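Local coordinates for F420-reducing hydrogenase, subunit beta (Methanothermobacter marburgensis, PDB 4OMF), which forms the flavin-binding subunit of F420-reducing hydrogenase, probably passing electrons through its iron-sulfur cluster and FAD to coenzyme F420, at residues Leu143-Ile147 with Cys148-Gly152. Residues are numbered along the deposited sequence; the frame is centred on the assembly and turned at random.
Sequences LQTFI and CEKLG
Gln144 O receives Cys148 N at 2.7 Å, the last strong i to i+4 bond across this stretch before the helix widens into a pi-type turn. One residue on, the partner shifts: Lys150 N, five positions along, reaches Thr145 O at 2.8 Å, nearly straight at hydrogen (176°). Leu151 N repeats the i+5 step to Phe146 O at 3.0 Å, more bent at 138°. Between these two patterns sits Glu149 N, which has only weak, long bonds to Gln144 O (3.4 Å) and Thr145 O (3.3 Å), consistent with the change from i+4 to i+5 bonding in the wider turn. Gly152, with positive phi, is the first residue to leave helical backbone angles.

Side-chain packing across the turn is light. Cys148 SG lies 4.3 Å from Gln144 CG. The aliphatic chain of Lys150 runs past Thr145 O, its CE approaching Thr145 CG2, while CD comes obliquely to the Phe146 ring, 4.4 Å from CD2. Chi4 of -77° bends the lysine at its end, and NZ forms a salt bridge with Glu183. Leu151 CG packs against Phe146 O at 3.3 Å.

Thr145 OG1 and Glu149 OE2 hydrogen-bond to polar side chains of other protein chains, so this side of helix 140-150 faces neighbouring subunits. Its inner side lies on the small antiparallel sheet: Ile147 and Leu151 rest on Val170 of strand 167-171, Leu151 also on Leu177 and Leu179 of strand 176-180. Phe146 meets Phe168 of strand 167-171 edge to face, and likewise Phe138 and Tyr187, which lie outside that sheet.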
ATOM      1  N   LEU C 143     -10.157 -15.387 -24.843  1.00 16.69           N
ATOM      2  CA  LEU C 143     -10.960 -16.575 -25.181  1.00 17.47           C
ATOM      3  C   LEU C 143     -12.368 -16.177 -25.595  1.00 17.77           C
ATOM      4  O   LEU C 143     -12.910 -16.707 -26.567  1.00 17.17           O
ATOM      5  CB  LEU C 143     -11.019 -17.563 -24.025  1.00 16.97           C
ATOM      6  CG  LEU C 143      -9.742 -18.313 -23.674  1.00 17.39           C
ATOM      7  CD1 LEU C 143     -10.081 -19.409 -22.642  1.00 20.22           C
ATOM      8  CD2 LEU C 143      -9.124 -18.910 -24.927  1.00 23.98           C
ATOM      9  N   GLN C 144     -12.955 -15.217 -24.883  1.00 18.67           N
ATOM     10  CA  GLN C 144     -14.281 -14.744 -25.253  1.00 17.37           C
ATOM     11  C   GLN C 144     -14.312 -14.142 -26.653  1.00 18.50           C
ATOM     12  O   GLN C 144     -15.274 -14.351 -27.392  1.00 20.24           O
ATOM     13  CB  GLN C 144     -14.790 -13.721 -24.227  1.00 19.77           C
ATOM     14  CG  GLN C 144     -15.283 -14.358 -22.948  1.00 21.04           C
ATOM     15  CD  GLN C 144     -15.626 -13.331 -21.904  1.00 23.19           C
ATOM     16  OE1 GLN C 144     -14.887 -12.363 -21.723  1.00 21.33           O
ATOM     17  NE2 GLN C 144     -16.758 -13.521 -21.212  1.00 23.37           N
ATOM     18  N   THR C 145     -13.278 -13.384 -27.018  1.00 20.10           N
ATOM     19  CA  THR C 145     -13.202 -12.852 -28.382  1.00 18.05           C
ATOM     20  C   THR C 145     -13.197 -13.991 -29.408  1.00 18.20           C
ATOM     21  O   THR C 145     -13.934 -13.941 -30.388  1.00 19.39           O
ATOM     22  CB  THR C 145     -11.951 -11.981 -28.614  1.00 21.79           C
ATOM     23  OG1 THR C 145     -12.005 -10.831 -27.759  1.00 21.57           O
ATOM     24  CG2 THR C 145     -11.906 -11.493 -30.081  1.00 18.58           C
ATOM     25  N   PHE C 146     -12.393 -15.022 -29.159  1.00 17.85           N
ATOM     26  CA  PHE C 146     -12.352 -16.159 -30.073  1.00 18.18           C
ATOM     27  C   PHE C 146     -13.728 -16.800 -30.182  1.00 22.25           C
ATOM     28  O   PHE C 146     -14.229 -17.024 -31.282  1.00 20.50           O
ATOM     29  CB  PHE C 146     -11.339 -17.221 -29.616  1.00 20.08           C
ATOM     30  CG  PHE C 146      -9.938 -16.695 -29.409  1.00 21.52           C
ATOM     31  CD1 PHE C 146      -9.041 -17.388 -28.621  1.00 22.64           C
ATOM     32  CD2 PHE C 146      -9.519 -15.523 -30.013  1.00 17.55           C
ATOM     33  CE1 PHE C 146      -7.751 -16.912 -28.421  1.00 25.41           C
ATOM     34  CE2 PHE C 146      -8.239 -15.043 -29.805  1.00 17.93           C
ATOM     35  CZ  PHE C 146      -7.357 -15.737 -29.016  1.00 19.42           C
ATOM     36  N   ILE C 147     -14.336 -17.079 -29.027  1.00 19.13           N
ATOM     37  CA  ILE C 147     -15.501 -17.976 -28.944  1.00 18.71           C
ATOM     38  C   ILE C 147     -16.842 -17.249 -29.099  1.00 22.04           C
ATOM     39  O   ILE C 147     -17.702 -17.693 -29.854  1.00 20.14           O
ATOM     40  CB  ILE C 147     -15.471 -18.745 -27.598  1.00 20.91           C
ATOM     41  CG1 ILE C 147     -14.321 -19.761 -27.617  1.00 21.89           C
ATOM     42  CG2 ILE C 147     -16.820 -19.411 -27.300  1.00 22.21           C
ATOM     43  CD1 ILE C 147     -13.900 -20.267 -26.248  1.00 21.29           C
ATOM     44  N   CYS C 148     -16.999 -16.125 -28.403  1.00 21.46           N
ATOM     45  CA  CYS C 148     -18.258 -15.388 -28.420  1.00 20.20           C
ATOM     46  C   CYS C 148     -18.385 -14.429 -29.596  1.00 24.96           C
ATOM     47  O   CYS C 148     -19.493 -14.171 -30.062  1.00 29.05           O
ATOM     48  CB  CYS C 148     -18.447 -14.614 -27.114  1.00 19.83           C
ATOM     49  SG  CYS C 148     -18.367 -15.622 -25.629  1.00 25.87           S
ATOM     50  N   GLU C 149     -17.262 -13.888 -30.057  1.00 19.53           N
ATOM     51  CA  GLU C 149     -17.302 -12.860 -31.095  1.00 25.97           C
ATOM     52  C   GLU C 149     -16.941 -13.468 -32.451  1.00 26.28           C
ATOM     53  O   GLU C 149     -17.770 -13.469 -33.353  1.00 25.08           O
ATOM     54  CB  GLU C 149     -16.365 -11.698 -30.752  1.00 22.50           C
ATOM     55  CG  GLU C 149     -16.604 -11.122 -29.359  1.00 22.27           C
ATOM     56  CD  GLU C 149     -17.930 -10.379 -29.225  1.00 26.04           C
ATOM     57  OE1 GLU C 149     -18.492 -10.388 -28.116  1.00 31.53           O
ATOM     58  OE2 GLU C 149     -18.399  -9.767 -30.207  1.00 25.66           O
ATOM     59  N   LYS C 150     -15.722 -13.989 -32.600  1.00 19.83           N
ATOM     60  CA  LYS C 150     -15.324 -14.517 -33.905  1.00 21.01           C
ATOM     61  C   LYS C 150     -16.148 -15.740 -34.333  1.00 24.57           C
ATOM     62  O   LYS C 150     -16.608 -15.824 -35.478  1.00 25.71           O
ATOM     63  CB  LYS C 150     -13.837 -14.874 -33.908  1.00 24.02           C
ATOM     64  CG  LYS C 150     -12.923 -13.655 -33.786  1.00 25.62           C
ATOM     65  CD  LYS C 150     -11.478 -14.059 -33.654  1.00 29.73           C
ATOM     66  CE  LYS C 150     -10.537 -12.917 -34.010  1.00 36.08           C
ATOM     67  NZ  LYS C 150     -10.422 -12.707 -35.496  1.00 34.20           N
ATOM     68  N   LEU C 151     -16.328 -16.698 -33.431  1.00 24.60           N
ATOM     69  CA  LEU C 151     -16.991 -17.949 -33.814  1.00 23.67           C
ATOM     70  C   LEU C 151     -18.510 -17.905 -33.590  1.00 24.12           C
ATOM     71  O   LEU C 151     -19.232 -18.810 -34.004  1.00 24.99           O
ATOM     72  CB  LEU C 151     -16.381 -19.130 -33.055  1.00 23.70           C
ATOM     73  CG  LEU C 151     -14.919 -19.415 -33.432  1.00 26.76           C
ATOM     74  CD1 LEU C 151     -14.329 -20.554 -32.619  1.00 26.15           C
ATOM     75  CD2 LEU C 151     -14.820 -19.712 -34.939  1.00 21.18           C
ATOM     76  N   GLY C 152     -18.991 -16.866 -32.923  1.00 21.04           N
ATOM     77  CA  GLY C 152     -20.425 -16.669 -32.799  1.00 24.55           C
ATOM     78  C   GLY C 152     -21.190 -17.678 -31.953  1.00 28.02           C
ATOM     79  O   GLY C 152     -22.369 -17.953 -32.206  1.00 21.98           O
TER